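Local coordinates for HAD superfamily hydrolase (Brucella suis biovar 1, PDB 6NQ4), which probably acts as a phosphatase of the haloacid dehalogenase superfamily and carries a bound sodium ion, at residues L167-I178 against A200-L211. Sequence-based numbering, arbitrary orientation. Where two conformers were deposited one is given.
Sequences LQRLRSRNLPFI and AREYGQLGGRTL
Two successive helix-strand units of the smaller parallel sheet, presumably the cap domain of this HAD-family hydrolase, meet where Phe-177 and Tyr-203 form an offset stack. The pair illustrates how helices are fastened to the sheet they cover: Phe-177 rises from strand 177-179 and Tyr-203 reaches over from helix 196-205. Their ring centroids lie 4.7 Å apart with the planes inclined by 26°, and CD2 of Phe-177 sits over the centre of the tyrosine ring. With CG of Tyr-203 anti to its own backbone N (chi1 -161°), the phenol runs between the strand and helix 164-172. There its OH donates to Leu-175 O at 2.7 Å, just after the Schellman motif that ends this helix. The same carbonyl oxygen accepts a hydrogen bond from a water that itself accepts the N-H of Arg-209, linking both helix-strand connections.

Where segments 167-172 and 200-205 cross at -51°, Leu-167 packs CD2 against Tyr-203 CD1; its CB lies 3.8 Å from Leu-206 CD1. Phe-177 CE1 lies 3.9 Å from Ala-200 CB, while Val-147 of the adjacent strand 146-149 and Ile-122 of strand 118-122 also touch the phenylalanine. The parallel strands are joined by Phe-177 N to Arg-209 O at 3.1 Å and by the straighter bond from Leu-211 N to Phe-177 O at 2.9 Å. On the opposite face of the sheet from Phe-177, Leu-211 CD1 rests 3.9 Å from Pro-176 CB.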
loop_
_atom_site.group_PDB
_atom_site.type_symbol
_atom_site.label_atom_id
_atom_site.label_comp_id
_atom_site.label_asym_id
_atom_site.label_seq_id
_atom_site.Cartn_x
_atom_site.Cartn_y
_atom_site.Cartn_z
ATOM N N LEU A 167 -10.285 20.627 2.569
ATOM C CA LEU A 167 -11.044 19.493 3.094
ATOM C C LEU A 167 -12.340 19.954 3.756
ATOM O O LEU A 167 -13.378 19.294 3.621
ATOM C CB LEU A 167 -10.185 18.693 4.068
ATOM C CG LEU A 167 -8.956 18.005 3.450
ATOM C CD1 LEU A 167 -8.156 17.293 4.541
ATOM C CD2 LEU A 167 -9.354 17.023 2.339
ATOM N N GLN A 168 -12.305 21.093 4.458
ATOM C CA GLN A 168 -13.524 21.636 5.051
ATOM C C GLN A 168 -14.561 21.957 3.986
ATOM O O GLN A 168 -15.755 21.684 4.172
ATOM C CB GLN A 168 -13.192 22.896 5.847
ATOM C CG GLN A 168 -12.430 22.634 7.131
ATOM C CD GLN A 168 -11.989 23.906 7.836
ATOM O OE1 GLN A 168 -12.054 25.006 7.280
ATOM N NE2 GLN A 168 -11.520 23.753 9.064
ATOM N N ARG A 169 -14.126 22.552 2.864
ATOM C CA ARG A 169 -15.076 22.893 1.807
ATOM C C ARG A 169 -15.696 21.644 1.212
ATOM O O ARG A 169 -16.911 21.598 0.976
ATOM C CB ARG A 169 -14.402 23.702 0.702
ATOM C CG ARG A 169 -14.086 25.136 1.071
ATOM C CD ARG A 169 -13.768 25.964 -0.169
ATOM N NE ARG A 169 -12.643 25.451 -0.960
ATOM C CZ ARG A 169 -11.366 25.745 -0.736
ATOM N NH1 ARG A 169 -11.018 26.540 0.274
ATOM N NH2 ARG A 169 -10.425 25.241 -1.522
ATOM N N LEU A 170 -14.878 20.611 0.979
ATOM C CA LEU A 170 -15.382 19.390 0.356
ATOM C C LEU A 170 -16.346 18.678 1.293
ATOM O O LEU A 170 -17.394 18.169 0.864
ATOM C CB LEU A 170 -14.207 18.471 0.031
ATOM C CG LEU A 170 -13.205 19.045 -0.979
ATOM C CD1 LEU A 170 -11.948 18.155 -1.040
ATOM C CD2 LEU A 170 -13.813 19.152 -2.367
ATOM N N ARG A 171 -15.999 18.651 2.580
ATOM C CA ARG A 171 -16.848 18.007 3.572
ATOM C C ARG A 171 -18.199 18.708 3.668
ATOM O O ARG A 171 -19.243 18.052 3.759
ATOM C CB ARG A 171 -16.121 17.986 4.918
ATOM C CG ARG A 171 -16.727 17.047 5.958
ATOM C CD ARG A 171 -17.800 17.718 6.784
ATOM N NE ARG A 171 -18.624 16.720 7.452
ATOM C CZ ARG A 171 -19.661 17.000 8.228
ATOM N NH1 ARG A 171 -20.006 18.266 8.444
ATOM N NH2 ARG A 171 -20.348 16.016 8.789
ATOM N N SER A 172 -18.202 20.044 3.618
ATOM C CA SER A 172 -19.456 20.786 3.691
ATOM C C SER A 172 -20.357 20.525 2.496
ATOM O O SER A 172 -21.571 20.750 2.590
ATOM C CB SER A 172 -19.183 22.283 3.816
ATOM O OG SER A 172 -18.596 22.558 5.072
ATOM N N ARG A 173 -19.793 20.053 1.380
ATOM C CA ARG A 173 -20.582 19.676 0.215
ATOM C C ARG A 173 -20.912 18.193 0.205
ATOM O O ARG A 173 -21.474 17.699 -0.777
ATOM C CB ARG A 173 -19.877 20.084 -1.077
ATOM C CG ARG A 173 -19.836 21.592 -1.260
ATOM C CD ARG A 173 -18.952 21.973 -2.422
ATOM N NE ARG A 173 -19.387 21.306 -3.648
ATOM C CZ ARG A 173 -18.591 21.037 -4.676
ATOM N NH1 ARG A 173 -17.312 21.379 -4.627
ATOM N NH2 ARG A 173 -19.069 20.416 -5.750
ATOM N N ASN A 174 -20.584 17.482 1.280
ATOM C CA ASN A 174 -20.925 16.071 1.435
ATOM C C ASN A 174 -20.325 15.210 0.328
ATOM O O ASN A 174 -20.932 14.224 -0.089
ATOM C CB ASN A 174 -22.446 15.877 1.506
ATOM C CG ASN A 174 -22.836 14.512 2.018
ATOM O OD1 ASN A 174 -22.196 13.976 2.908
ATOM N ND2 ASN A 174 -23.889 13.940 1.452
ATOM N N LEU A 175 -19.111 15.562 -0.152
ATOM C CA LEU A 175 -18.564 14.773 -1.250
ATOM C C LEU A 175 -17.930 13.489 -0.718
ATOM O O LEU A 175 -17.261 13.504 0.316
ATOM C CB LEU A 175 -17.512 15.576 -2.021
ATOM C CG LEU A 175 -18.014 16.869 -2.678
ATOM C CD1 LEU A 175 -16.948 17.476 -3.573
ATOM C CD2 LEU A 175 -19.286 16.624 -3.473
ATOM N N PRO A 176 -18.114 12.370 -1.405
ATOM C CA PRO A 176 -17.402 11.153 -1.015
ATOM C C PRO A 176 -15.937 11.279 -1.398
ATOM O O PRO A 176 -15.586 11.896 -2.411
ATOM C CB PRO A 176 -18.099 10.058 -1.831
ATOM C CG PRO A 176 -18.631 10.763 -3.031
ATOM C CD PRO A 176 -18.974 12.169 -2.588
ATOM N N PHE A 177 -15.076 10.692 -0.570
ATOM C CA PHE A 177 -13.624 10.865 -0.663
ATOM C C PHE A 177 -12.989 9.488 -0.807
ATOM O O PHE A 177 -12.900 8.742 0.169
ATOM C CB PHE A 177 -13.153 11.552 0.623
ATOM C CG PHE A 177 -11.699 12.000 0.651
ATOM C CD1 PHE A 177 -10.662 11.098 0.885
ATOM C CD2 PHE A 177 -11.390 13.354 0.571
ATOM C CE1 PHE A 177 -9.334 11.537 0.985
ATOM C CE2 PHE A 177 -10.072 13.797 0.661
ATOM C CZ PHE A 177 -9.045 12.888 0.868
ATOM N N ILE A 178 -12.550 9.136 -2.016
ATOM C CA ILE A 178 -11.842 7.875 -2.242
ATOM C C ILE A 178 -10.366 8.096 -1.925
ATOM O O ILE A 178 -9.735 9.010 -2.471
ATOM C CB ILE A 178 -12.021 7.389 -3.688
ATOM C CG1 ILE A 178 -13.465 6.997 -3.947
ATOM C CG2 ILE A 178 -11.124 6.216 -3.983
ATOM C CD1 ILE A 178 -13.771 6.770 -5.418
ATOM N N ALA A 200 -7.041 11.547 4.186
ATOM C CA ALA A 200 -8.246 10.778 4.481
ATOM C C ALA A 200 -8.559 10.793 5.970
ATOM O O ALA A 200 -9.723 10.916 6.357
ATOM C CB ALA A 200 -8.084 9.342 3.987
ATOM N N ARG A 201 -7.528 10.683 6.823
ATOM C CA ARG A 201 -7.767 10.690 8.262
ATOM C C ARG A 201 -8.351 12.023 8.694
ATOM O O ARG A 201 -9.296 12.070 9.494
ATOM C CB ARG A 201 -6.466 10.407 9.024
ATOM C CG ARG A 201 -6.674 10.347 10.544
ATOM C CD ARG A 201 -5.463 9.802 11.269
ATOM N NE ARG A 201 -5.210 8.388 10.987
ATOM C CZ ARG A 201 -4.167 7.715 11.470
ATOM N NH1 ARG A 201 -3.290 8.334 12.248
ATOM N NH2 ARG A 201 -3.992 6.433 11.175
ATOM N N GLU A 202 -7.816 13.121 8.152
ATOM C CA GLU A 202 -8.354 14.438 8.475
ATOM C C GLU A 202 -9.783 14.586 7.970
ATOM O O GLU A 202 -10.643 15.142 8.668
ATOM C CB GLU A 202 -7.469 15.523 7.861
ATOM C CG GLU A 202 -6.122 15.672 8.546
ATOM C CD GLU A 202 -6.279 15.992 10.021
ATOM O OE1 GLU A 202 -7.182 16.788 10.373
ATOM O OE2 GLU A 202 -5.521 15.421 10.828
ATOM N N TYR A 203 -10.066 14.070 6.774
ATOM C CA TYR A 203 -11.419 14.166 6.248
ATOM C C TYR A 203 -12.397 13.400 7.122
ATOM O O TYR A 203 -13.484 13.896 7.429
ATOM C CB TYR A 203 -11.449 13.644 4.815
ATOM C CG TYR A 203 -12.656 14.089 3.999
ATOM C CD1 TYR A 203 -12.796 15.417 3.598
ATOM C CD2 TYR A 203 -13.643 13.181 3.597
ATOM C CE1 TYR A 203 -13.875 15.837 2.829
ATOM C CE2 TYR A 203 -14.738 13.600 2.829
ATOM C CZ TYR A 203 -14.840 14.931 2.445
ATOM O OH TYR A 203 -15.894 15.354 1.673
ATOM N N GLY A 204 -12.018 12.197 7.551
ATOM C CA GLY A 204 -12.869 11.444 8.462
ATOM C C GLY A 204 -13.091 12.156 9.782
ATOM O O GLY A 204 -14.189 12.124 10.336
ATOM N N GLN A 205 -12.052 12.808 10.307
ATOM C CA GLN A 205 -12.192 13.528 11.572
ATOM C C GLN A 205 -13.155 14.704 11.440
ATOM O O GLN A 205 -13.810 15.085 12.416
ATOM C CB GLN A 205 -10.808 13.992 12.046
ATOM C CG GLN A 205 -10.782 14.739 13.384
ATOM C CD GLN A 205 -10.822 13.820 14.599
ATOM O OE1 GLN A 205 -10.557 12.619 14.506
ATOM N NE2 GLN A 205 -11.153 14.391 15.753
ATOM N N LEU A 206 -13.257 15.286 10.243
ATOM C CA LEU A 206 -14.249 16.322 9.980
ATOM C C LEU A 206 -15.659 15.758 9.852
ATOM O O LEU A 206 -16.614 16.540 9.767
ATOM C CB LEU A 206 -13.896 17.086 8.690
ATOM C CG LEU A 206 -12.592 17.886 8.674
ATOM C CD1 LEU A 206 -12.279 18.379 7.265
ATOM C CD2 LEU A 206 -12.669 19.058 9.674
ATOM N N GLY A 207 -15.822 14.434 9.850
ATOM C CA GLY A 207 -17.127 13.836 9.617
ATOM C C GLY A 207 -17.397 13.452 8.179
ATOM O O GLY A 207 -18.541 13.106 7.850
ATOM N N GLY A 208 -16.380 13.493 7.308
ATOM C CA GLY A 208 -16.589 13.141 5.914
ATOM C C GLY A 208 -16.527 11.640 5.669
ATOM O O GLY A 208 -15.938 10.874 6.430
ATOM N N ARG A 209 -17.160 11.207 4.580
ATOM C CA ARG A 209 -17.174 9.798 4.207
ATOM C C ARG A 209 -15.939 9.470 3.382
ATOM O O ARG A 209 -15.673 10.127 2.370
ATOM C CB ARG A 209 -18.411 9.510 3.363
ATOM C CG ARG A 209 -18.514 8.075 2.846
ATOM C CD ARG A 209 -19.908 7.773 2.305
ATOM N NE ARG A 209 -19.976 6.533 1.528
ATOM C CZ ARG A 209 -20.241 6.480 0.224
ATOM N NH1 ARG A 209 -20.468 7.597 -0.456
ATOM N NH2 ARG A 209 -20.287 5.311 -0.401
ATOM N N THR A 210 -15.185 8.459 3.811
ATOM C CA THR A 210 -14.024 7.986 3.063
ATOM C C THR A 210 -14.252 6.558 2.585
ATOM O O THR A 210 -14.932 5.752 3.241
ATOM C CB THR A 210 -12.719 8.042 3.891
ATOM O OG1 THR A 210 -12.876 7.243 5.068
ATOM C CG2 THR A 210 -12.393 9.467 4.300
ATOM N N LEU A 211 -13.670 6.258 1.431
ATOM C CA LEU A 211 -13.764 4.942 0.815
ATOM C C LEU A 211 -12.350 4.481 0.514
ATOM O O LEU A 211 -11.610 5.174 -0.188
ATOM C CB LEU A 211 -14.593 4.993 -0.472
ATOM C CG LEU A 211 -16.051 5.407 -0.286
ATOM C CD1 LEU A 211 -16.234 6.926 -0.370
ATOM C CD2 LEU A 211 -16.920 4.678 -1.296
HETATM O O HOH W 1 -18.502 13.063 2.765
#